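Local coordinates for protein Uly1 (Catenovulum maritimum, PDB 7DRQ) that probably cleaves the algal polysaccharide ulvan, as a calcium-binding ulvan lyase of polysaccharide lyase family 24, at residues His73-Arg78 against Ser86-Phe91; Gly276-Phe281 against Gly347-Thr352; Met293-Ser298 against Ala325-Pro330. All coordinates share one frame; numbering follows the deposited sequence.

Interaction 1 of 3, residues His73-Arg78 against Ser86-Phe91; sequences HVMLTR and SVTIEF
L76 and I89 pair through both of their backbone bonds in the middle of this antiparallel ladder, I89 N reaching L76 O at 2.8 Å. R78 with V87 makes the next hydrogen-bonded pair, and F91 N closes the ladder on V74 O. The strands run at 161° to each other.

The dense part is the face carrying L76, R78, I89 and F91, all buried, with V87 partly exposed. The F91 ring turns its edge to L76, with CE1 4.1 Å from L76 CB, while its CB lies against V74 CB. F170 meets the same ring edge-to-face, and L124 packs against it. The R78 side chain runs alongside V87, its NH2 4.1 Å from V87 CG1; beyond, the guanidinium is held by A158 O, V160 O and D162.

M75 and T77 on the other face are buried, but T88 and E90 opposite them are partly exposed, and S86 at the strand start is exposed. T77 OG1 and T88 OG1 share a hydrogen bond of 2.7 Å, and W64 NE1 also bonds T77 OG1. M75, a selenomethionine, bends at chi2 (-69°) and chi3 (-61°), which folds CE back across the pair to T88 CG2 at a tight 3.4 Å. At the partly exposed end, H73 ND1 gives an in-plane bond to F91 O (2.8 Å), while E90 OE2 sits over the imidazole face and E90 OE1 forms a salt bridge with R66.

Such a hairpin, formed by the last two strands of a four-stranded antiparallel sheet, is characteristic of a beta-propeller blade, consistent with the BNR-repeat family.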
loop_
_atom_site.group_PDB
_atom_site.type_symbol
_atom_site.label_atom_id
_atom_site.label_comp_id
_atom_site.label_asym_id
_atom_site.label_seq_id
_atom_site.Cartn_x
_atom_site.Cartn_y
_atom_site.Cartn_z
ATOM N N HIS A 73 -15.586 10.705 -7.013
ATOM C CA HIS A 73 -14.952 10.295 -8.262
ATOM C C HIS A 73 -13.469 10.022 -8.068
ATOM O O HIS A 73 -12.795 10.655 -7.248
ATOM C CB HIS A 73 -15.126 11.364 -9.337
ATOM C CG HIS A 73 -16.455 11.317 -10.019
ATOM N ND1 HIS A 73 -16.677 10.572 -11.156
ATOM C CD2 HIS A 73 -17.628 11.929 -9.732
ATOM C CE1 HIS A 73 -17.933 10.720 -11.538
ATOM N NE2 HIS A 73 -18.536 11.530 -10.684
ATOM N N VAL A 74 -12.974 9.057 -8.839
ATOM C CA VAL A 74 -11.546 8.756 -8.894
ATOM C C VAL A 74 -10.817 9.885 -9.617
ATOM O O VAL A 74 -11.176 10.254 -10.741
ATOM C CB VAL A 74 -11.323 7.411 -9.605
ATOM C CG1 VAL A 74 -9.856 7.227 -9.973
ATOM C CG2 VAL A 74 -11.829 6.244 -8.734
HETATM N N MSE A 75 -9.784 10.435 -8.980
HETATM C CA MSE A 75 -9.020 11.546 -9.568
HETATM C C MSE A 75 -7.550 11.211 -9.721
HETATM O O MSE A 75 -6.986 10.492 -8.904
HETATM C CB MSE A 75 -9.126 12.818 -8.718
HETATM C CG MSE A 75 -10.497 13.103 -8.132
HETATM SE SE MSE A 75 -11.790 13.604 -9.494
HETATM C CE MSE A 75 -10.960 15.222 -10.226
ATOM N N LEU A 76 -6.921 11.775 -10.756
ATOM C CA LEU A 76 -5.488 11.645 -10.975
ATOM C C LEU A 76 -4.917 13.030 -11.242
ATOM O O LEU A 76 -5.321 13.690 -12.202
ATOM C CB LEU A 76 -5.191 10.693 -12.143
ATOM C CG LEU A 76 -3.713 10.682 -12.562
ATOM C CD1 LEU A 76 -2.837 10.189 -11.409
ATOM C CD2 LEU A 76 -3.493 9.842 -13.827
ATOM N N THR A 77 -4.004 13.475 -10.380
ATOM C CA THR A 77 -3.373 14.789 -10.490
ATOM C C THR A 77 -1.908 14.613 -10.853
ATOM O O THR A 77 -1.231 13.721 -10.329
ATOM C CB THR A 77 -3.477 15.568 -9.173
ATOM O OG1 THR A 77 -4.852 15.789 -8.845
ATOM C CG2 THR A 77 -2.770 16.931 -9.291
ATOM N N ARG A 78 -1.417 15.453 -11.757
ATOM C CA ARG A 78 -0.010 15.439 -12.125
ATOM C C ARG A 78 0.561 16.821 -11.866
ATOM O O ARG A 78 0.090 17.800 -12.448
ATOM C CB ARG A 78 0.179 15.046 -13.592
ATOM C CG ARG A 78 1.649 14.901 -13.984
ATOM C CD ARG A 78 1.802 14.662 -15.486
ATOM N NE ARG A 78 1.449 15.863 -16.245
ATOM C CZ ARG A 78 1.474 15.952 -17.572
ATOM N NH1 ARG A 78 1.856 14.905 -18.314
ATOM N NH2 ARG A 78 1.120 17.090 -18.167
ATOM N N SER A 86 -0.128 22.141 -12.061
ATOM C CA SER A 86 -0.791 20.857 -11.888
ATOM C C SER A 86 -1.991 20.769 -12.813
ATOM O O SER A 86 -2.617 21.782 -13.152
ATOM C CB SER A 86 -1.249 20.647 -10.436
ATOM O OG SER A 86 -0.156 20.777 -9.541
ATOM N N VAL A 87 -2.303 19.539 -13.215
ATOM C CA VAL A 87 -3.477 19.231 -14.022
ATOM C C VAL A 87 -4.098 17.955 -13.461
ATOM O O VAL A 87 -3.386 17.038 -13.035
ATOM C CB VAL A 87 -3.116 19.066 -15.517
ATOM C CG1 VAL A 87 -1.951 18.101 -15.688
ATOM C CG2 VAL A 87 -4.325 18.619 -16.331
ATOM N N THR A 88 -5.423 17.895 -13.459
ATOM C CA THR A 88 -6.135 16.770 -12.865
ATOM C C THR A 88 -7.109 16.171 -13.871
ATOM O O THR A 88 -7.699 16.889 -14.684
ATOM C CB THR A 88 -6.854 17.223 -11.579
ATOM O OG1 THR A 88 -5.865 17.580 -10.607
ATOM C CG2 THR A 88 -7.728 16.119 -10.995
ATOM N N ILE A 89 -7.263 14.848 -13.813
ATOM C CA ILE A 89 -8.206 14.113 -14.650
ATOM C C ILE A 89 -9.258 13.509 -13.741
ATOM O O ILE A 89 -8.920 12.863 -12.742
ATOM C CB ILE A 89 -7.517 13.004 -15.464
ATOM C CG1 ILE A 89 -6.505 13.585 -16.461
ATOM C CG2 ILE A 89 -8.565 12.154 -16.174
ATOM C CD1 ILE A 89 -5.713 12.495 -17.217
ATOM N N GLU A 90 -10.528 13.713 -14.082
ATOM C CA GLU A 90 -11.633 13.075 -13.379
ATOM C C GLU A 90 -12.044 11.811 -14.125
ATOM O O GLU A 90 -12.358 11.864 -15.320
ATOM C CB GLU A 90 -12.828 14.021 -13.253
ATOM C CG GLU A 90 -14.041 13.373 -12.620
ATOM C CD GLU A 90 -15.291 14.220 -12.750
ATOM O OE1 GLU A 90 -15.162 15.451 -12.870
ATOM O OE2 GLU A 90 -16.398 13.646 -12.737
ATOM N N PHE A 91 -12.056 10.700 -13.424
ATOM C CA PHE A 91 -12.499 9.440 -13.997
ATOM C C PHE A 91 -13.965 9.190 -13.663
ATOM O O PHE A 91 -14.461 9.646 -12.631
ATOM C CB PHE A 91 -11.643 8.272 -13.482
ATOM C CG PHE A 91 -10.325 8.155 -14.190
ATOM C CD1 PHE A 91 -9.246 8.922 -13.791
ATOM C CD2 PHE A 91 -10.173 7.301 -15.276
ATOM C CE1 PHE A 91 -8.036 8.844 -14.464
ATOM C CE2 PHE A 91 -8.956 7.212 -15.951
ATOM C CZ PHE A 91 -7.893 7.979 -15.543
#

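Interaction 2 of 3, residues Gly276-Phe281 against Gly347-Thr352; sequences GFQRRF and GGFDWT
G276 lies over the indole of W351 and beside the phenyl ring of F349, and aromatic packing carries most of this contact. Its CA stands 3.7 Å from the centroid of the W351 five-membered ring, a CH-pi contact over the face, and the ring lies where a CB on G276 would stand. W351 reaches it with CG set between its backbone N and carbonyl carbon (chi1 64°). F349 approaches differently: CE2 brings the ring edge to G276 C at 3.3 Å, while Q278 CG lies over one face of the ring, 4.1 Å from its centroid. The Q278 amide is turned 24° from the plane of that ring, and OE1 rests 3.3 Å from F349 CB.

Between the two segments the polar link is indirect. One water lies between Q278 OE1, at 2.9 Å, and G347 O, at 2.7 Å. Outside them, Q278 NE2 bonds G292 O, W351 NE1 bonds K265 O, and K267 makes a cation-pi contact with the indole. G276 N and W351 NE1 approach to 3.2 Å, but both are donors, so no bond joins them.

A leucine in place of W351 would probably leave K265 O without its indole donor and uncover the backbone of G276 where the ring now lies.

No direct hydrogen bond crosses between the segments. The chemistry is that of ring faces and edges laid against the backbone and aliphatic carbons of another strand, which implies that two separate sheets are joined here mainly by apolar and CH-pi packing, with one water able to mediate between the oxygens of Q278 and G347.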
loop_
_atom_site.group_PDB
_atom_site.type_symbol
_atom_site.label_atom_id
_atom_site.label_comp_id
_atom_site.label_asym_id
_atom_site.label_seq_id
_atom_site.Cartn_x
_atom_site.Cartn_y
_atom_site.Cartn_z
ATOM N N GLY A 276 8.681 -8.679 2.848
ATOM C CA GLY A 276 8.652 -8.897 4.286
ATOM C C GLY A 276 7.206 -9.033 4.702
ATOM O O GLY A 276 6.329 -8.378 4.143
ATOM N N PHE A 277 6.952 -9.923 5.660
ATOM C CA PHE A 277 5.557 -10.148 6.009
ATOM C C PHE A 277 5.448 -10.795 7.381
ATOM O O PHE A 277 6.427 -11.290 7.944
ATOM C CB PHE A 277 4.841 -11.012 4.945
ATOM C CG PHE A 277 5.386 -12.405 4.803
ATOM C CD1 PHE A 277 6.422 -12.670 3.916
ATOM C CD2 PHE A 277 4.829 -13.467 5.521
ATOM C CE1 PHE A 277 6.921 -13.958 3.765
ATOM C CE2 PHE A 277 5.322 -14.772 5.370
ATOM C CZ PHE A 277 6.363 -15.014 4.487
ATOM N N GLN A 278 4.231 -10.750 7.918
ATOM C CA GLN A 278 3.825 -11.554 9.059
ATOM C C GLN A 278 2.692 -12.477 8.626
ATOM O O GLN A 278 2.079 -12.293 7.576
ATOM C CB GLN A 278 3.410 -10.658 10.246
ATOM C CG GLN A 278 4.514 -9.649 10.574
ATOM C CD GLN A 278 4.291 -8.889 11.873
ATOM O OE1 GLN A 278 3.543 -7.906 11.916
ATOM N NE2 GLN A 278 4.947 -9.336 12.938
ATOM N N ARG A 279 2.421 -13.486 9.441
ATOM C CA ARG A 279 1.515 -14.562 9.068
ATOM C C ARG A 279 0.297 -14.535 9.986
ATOM O O ARG A 279 0.420 -14.242 11.175
ATOM C CB ARG A 279 2.234 -15.919 9.159
ATOM C CG ARG A 279 1.293 -17.125 9.248
ATOM C CD ARG A 279 2.065 -18.450 9.358
ATOM N NE ARG A 279 2.820 -18.537 10.606
ATOM C CZ ARG A 279 3.829 -19.386 10.811
ATOM N NH1 ARG A 279 4.176 -20.230 9.852
ATOM N NH2 ARG A 279 4.451 -19.421 11.989
ATOM N N ARG A 280 -0.889 -14.805 9.441
ATOM C CA ARG A 280 -2.053 -15.051 10.279
ATOM C C ARG A 280 -2.440 -16.506 10.093
ATOM O O ARG A 280 -2.818 -16.913 8.991
ATOM C CB ARG A 280 -3.242 -14.140 9.956
ATOM C CG ARG A 280 -4.404 -14.358 10.946
ATOM C CD ARG A 280 -5.595 -13.419 10.698
ATOM N NE ARG A 280 -5.242 -12.007 10.833
ATOM C CZ ARG A 280 -6.108 -11.004 10.719
ATOM N NH1 ARG A 280 -7.393 -11.253 10.507
ATOM N NH2 ARG A 280 -5.692 -9.743 10.831
ATOM N N PHE A 281 -2.376 -17.281 11.131
ATOM C CA PHE A 281 -2.701 -18.682 11.055
ATOM C C PHE A 281 -4.133 -18.999 11.493
ATOM O O PHE A 281 -4.619 -20.001 11.168
ATOM C CB PHE A 281 -1.793 -19.495 12.002
ATOM C CG PHE A 281 -0.822 -20.410 11.345
ATOM C CD1 PHE A 281 -1.172 -21.206 10.321
ATOM C CD2 PHE A 281 0.465 -20.523 11.832
ATOM C CE1 PHE A 281 -0.273 -22.043 9.736
ATOM C CE2 PHE A 281 1.372 -21.390 11.266
ATOM C CZ PHE A 281 0.988 -22.160 10.201
ATOM N N GLY A 347 -0.756 -4.770 13.069
ATOM C CA GLY A 347 -0.247 -3.739 12.191
ATOM C C GLY A 347 1.103 -3.279 12.693
ATOM O O GLY A 347 1.688 -3.890 13.587
ATOM N N GLY A 348 1.584 -2.189 12.101
ATOM C CA GLY A 348 2.862 -1.657 12.521
ATOM C C GLY A 348 4.068 -2.374 11.961
ATOM O O GLY A 348 5.181 -2.158 12.452
ATOM N N PHE A 349 3.899 -3.212 10.947
ATOM C CA PHE A 349 5.018 -3.967 10.402
ATOM C C PHE A 349 5.555 -3.282 9.154
ATOM O O PHE A 349 4.785 -2.844 8.293
ATOM C CB PHE A 349 4.616 -5.399 10.055
ATOM C CG PHE A 349 5.685 -6.140 9.322
ATOM C CD1 PHE A 349 6.807 -6.597 9.996
ATOM C CD2 PHE A 349 5.611 -6.325 7.941
ATOM C CE1 PHE A 349 7.818 -7.278 9.312
ATOM C CE2 PHE A 349 6.624 -6.989 7.257
ATOM C CZ PHE A 349 7.722 -7.470 7.940
ATOM N N ASP A 350 6.878 -3.196 9.056
ATOM C CA ASP A 350 7.497 -2.680 7.842
ATOM C C ASP A 350 8.937 -3.165 7.802
ATOM O O ASP A 350 9.460 -3.687 8.788
ATOM C CB ASP A 350 7.421 -1.150 7.773
ATOM C CG ASP A 350 7.564 -0.623 6.351
ATOM O OD1 ASP A 350 7.476 -1.429 5.397
ATOM O OD2 ASP A 350 7.769 0.599 6.193
ATOM N N TRP A 351 9.577 -2.971 6.645
ATOM C CA TRP A 351 10.939 -3.439 6.431
ATOM C C TRP A 351 11.562 -2.625 5.303
ATOM O O TRP A 351 10.864 -1.996 4.506
ATOM C CB TRP A 351 10.970 -4.934 6.090
ATOM C CG TRP A 351 10.282 -5.198 4.808
ATOM C CD1 TRP A 351 8.941 -5.361 4.613
ATOM C CD2 TRP A 351 10.893 -5.266 3.519
ATOM N NE1 TRP A 351 8.683 -5.548 3.273
ATOM C CE2 TRP A 351 9.864 -5.493 2.582
ATOM C CE3 TRP A 351 12.212 -5.158 3.066
ATOM C CZ2 TRP A 351 10.115 -5.622 1.212
ATOM C CZ3 TRP A 351 12.463 -5.280 1.707
ATOM C CH2 TRP A 351 11.416 -5.511 0.793
ATOM N N THR A 352 12.886 -2.668 5.229
ATOM C CA THR A 352 13.599 -2.097 4.094
ATOM C C THR A 352 14.976 -2.742 4.041
ATOM O O THR A 352 15.403 -3.412 4.985
ATOM C CB THR A 352 13.696 -0.566 4.199
ATOM O OG1 THR A 352 14.246 -0.035 2.987
ATOM C CG2 THR A 352 14.592 -0.177 5.366
HETATM O O HOH W 1 3.818 -5.628 13.613
#

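Interaction 3 of 3, residues Met293-Ser298 against Ala325-Pro330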
loop_
_atom_site.group_PDB
_atom_site.type_symbol
_atom_site.label_atom_id
_atom_site.label_comp_id
_atom_site.label_asym_id
_atom_site.label_seq_id
_atom_site.Cartn_x
_atom_site.Cartn_y
_atom_site.Cartn_z
HETATM N N MSE A 293 7.590 -13.168 11.995
HETATM C CA MSE A 293 8.089 -12.099 11.140
HETATM C C MSE A 293 8.971 -12.766 10.089
HETATM O O MSE A 293 9.833 -13.588 10.415
HETATM C CB MSE A 293 8.851 -11.057 11.957
HETATM C CG MSE A 293 9.309 -9.868 11.160
HETATM SE SE MSE A 293 10.102 -8.542 12.396
HETATM C CE MSE A 293 8.522 -7.954 13.343
ATOM N N PHE A 294 8.763 -12.420 8.824
ATOM C CA PHE A 294 9.329 -13.204 7.732
ATOM C C PHE A 294 9.889 -12.284 6.655
ATOM O O PHE A 294 9.433 -11.154 6.478
ATOM C CB PHE A 294 8.267 -14.139 7.140
ATOM C CG PHE A 294 7.576 -14.996 8.166
ATOM C CD1 PHE A 294 8.087 -16.235 8.516
ATOM C CD2 PHE A 294 6.424 -14.542 8.811
ATOM C CE1 PHE A 294 7.453 -17.024 9.485
ATOM C CE2 PHE A 294 5.797 -15.314 9.771
ATOM C CZ PHE A 294 6.307 -16.565 10.102
ATOM N N TYR A 295 10.864 -12.806 5.900
ATOM C CA TYR A 295 11.530 -12.011 4.875
ATOM C C TYR A 295 12.163 -12.947 3.859
ATOM O O TYR A 295 12.723 -13.985 4.229
ATOM C CB TYR A 295 12.599 -11.101 5.497
ATOM C CG TYR A 295 13.651 -10.548 4.548
ATOM C CD1 TYR A 295 13.376 -9.452 3.737
ATOM C CD2 TYR A 295 14.939 -11.071 4.528
ATOM C CE1 TYR A 295 14.345 -8.912 2.903
ATOM C CE2 TYR A 295 15.912 -10.563 3.683
ATOM C CZ TYR A 295 15.609 -9.482 2.872
ATOM O OH TYR A 295 16.579 -8.953 2.060
ATOM N N ALA A 296 12.075 -12.577 2.587
ATOM C CA ALA A 296 12.767 -13.311 1.540
ATOM C C ALA A 296 13.101 -12.339 0.421
ATOM O O ALA A 296 12.470 -11.288 0.289
ATOM C CB ALA A 296 11.925 -14.480 1.008
ATOM N N TYR A 297 14.085 -12.704 -0.401
ATOM C CA TYR A 297 14.456 -11.853 -1.523
ATOM C C TYR A 297 14.772 -12.731 -2.723
ATOM O O TYR A 297 15.101 -13.911 -2.583
ATOM C CB TYR A 297 15.648 -10.939 -1.186
ATOM C CG TYR A 297 16.940 -11.690 -0.941
ATOM C CD1 TYR A 297 17.807 -11.985 -1.988
ATOM C CD2 TYR A 297 17.287 -12.102 0.336
ATOM C CE1 TYR A 297 18.980 -12.673 -1.770
ATOM C CE2 TYR A 297 18.465 -12.803 0.563
ATOM C CZ TYR A 297 19.304 -13.080 -0.491
ATOM O OH TYR A 297 20.475 -13.769 -0.268
ATOM N N SER A 298 14.662 -12.143 -3.908
ATOM C CA SER A 298 14.921 -12.848 -5.155
ATOM C C SER A 298 16.192 -12.310 -5.798
ATOM O O SER A 298 16.385 -11.092 -5.881
ATOM C CB SER A 298 13.744 -12.698 -6.120
ATOM O OG SER A 298 14.100 -13.212 -7.400
ATOM N N ALA A 325 11.149 -18.649 5.744
ATOM C CA ALA A 325 11.538 -17.250 5.605
ATOM C C ALA A 325 11.586 -16.521 6.946
ATOM O O ALA A 325 11.632 -15.294 6.981
ATOM C CB ALA A 325 10.582 -16.542 4.641
ATOM N N LEU A 326 11.591 -17.262 8.053
ATOM C CA LEU A 326 11.575 -16.653 9.384
ATOM C C LEU A 326 12.764 -15.721 9.614
ATOM O O LEU A 326 13.894 -16.029 9.228
ATOM C CB LEU A 326 11.598 -17.760 10.438
ATOM C CG LEU A 326 11.543 -17.310 11.896
ATOM C CD1 LEU A 326 10.144 -16.780 12.231
ATOM C CD2 LEU A 326 11.917 -18.480 12.812
ATOM N N VAL A 327 12.514 -14.579 10.274
ATOM C CA VAL A 327 13.606 -13.760 10.811
ATOM C C VAL A 327 13.483 -13.570 12.329
ATOM O O VAL A 327 14.495 -13.391 13.018
ATOM C CB VAL A 327 13.701 -12.381 10.111
ATOM C CG1 VAL A 327 14.006 -12.539 8.619
ATOM C CG2 VAL A 327 12.432 -11.553 10.326
HETATM N N MSE A 328 12.264 -13.604 12.865
HETATM C CA MSE A 328 12.040 -13.256 14.288
HETATM C C MSE A 328 10.658 -13.719 14.736
HETATM O O MSE A 328 9.740 -13.780 13.926
HETATM C CB MSE A 328 12.209 -11.735 14.495
HETATM C CG MSE A 328 12.514 -11.259 15.942
HETATM SE SE MSE A 328 10.952 -10.842 17.053
HETATM C CE MSE A 328 9.955 -9.678 15.719
ATOM N N ARG A 329 10.504 -14.080 16.008
ATOM C CA ARG A 329 9.190 -14.469 16.517
ATOM C C ARG A 329 8.723 -13.380 17.459
ATOM O O ARG A 329 9.181 -13.336 18.606
ATOM C CB ARG A 329 9.260 -15.809 17.253
ATOM C CG ARG A 329 9.755 -16.982 16.423
ATOM C CD ARG A 329 8.613 -17.658 15.696
ATOM N NE ARG A 329 9.055 -18.947 15.175
ATOM C CZ ARG A 329 8.482 -19.578 14.157
ATOM N NH1 ARG A 329 7.435 -19.039 13.543
ATOM N NH2 ARG A 329 8.975 -20.741 13.747
ATOM N N PRO A 330 7.815 -12.484 17.053
ATOM C CA PRO A 330 7.445 -11.369 17.960
ATOM C C PRO A 330 6.763 -11.822 19.247
ATOM O O PRO A 330 6.773 -11.073 20.238
ATOM C CB PRO A 330 6.500 -10.507 17.109
ATOM C CG PRO A 330 6.777 -10.885 15.695
ATOM C CD PRO A 330 7.258 -12.317 15.703
#
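M293, a selenomethionine, meets V327, M328 and P330 with successive atoms of its side chain. CB lies 3.5 Å from M328 O, with V327 CG2 slightly farther off. CG then touches V327 CG2 at 3.6 Å. Because CG is anti to the backbone N (chi1 -176°) and chi2 is also extended, the chain runs straight out before bending at chi3, and SE comes up to CE of M328, the second selenomethionine. The M293 CE methyl ends 3.3 Å from M328 CE, tighter than ordinary van der Waals contact, and also touches P330 CG.

Beside this apolar cluster, the backbones are stitched sparingly. V327 N gives a nearly straight bond to M293 O (2.9 Å, 172° at the hydrogen), and the same oxygen takes a weak, long one from M328 N. Farther along, Y295 N binds A325 O at 2.8 Å. The other branch of V327, CG1, rests on Y295 CB; the Y295 hydroxyl is hydrogen-bonded to R274. F294 sets its ring edge against A325 C, and its CE1 meets L326 CD1 at 3.9 Å. R329 lays one guanidinium face against that same methyl and forms a salt bridge with D323.

The strand segments are antiparallel but strongly skewed, with 133° between their directions, and 326-328 is a short, weakly bonded strand beside strand 290-298. That longer strand also pairs with strand 272-280, and with 307-308 farther toward its C-terminal end. On the side of M293 and Y295 it faces L361 of strand 359-369, in the neighbouring sheet.

Overall arrangement
From the N terminus, interaction 1 comes first: a short turn closes the hairpin of 73-78 and 86-91 within a sheet early in the chain. Its centre lies about 38 Å from that of interaction 3, on the opposite side of the molecule. The chain later enters 276-281, then 293-298, returns through 325-330 to close interaction 3, and reaches 347-352 to close interaction 2, whose longer loop therefore encloses the shorter. These two touch: F277 O and F294 N probably bond between adjacent strands, and F349 packs on M293. Interaction 3 builds within one sheet, whereas interaction 2 ties that sheet to the next, the one containing strands 350-353 and 359-369.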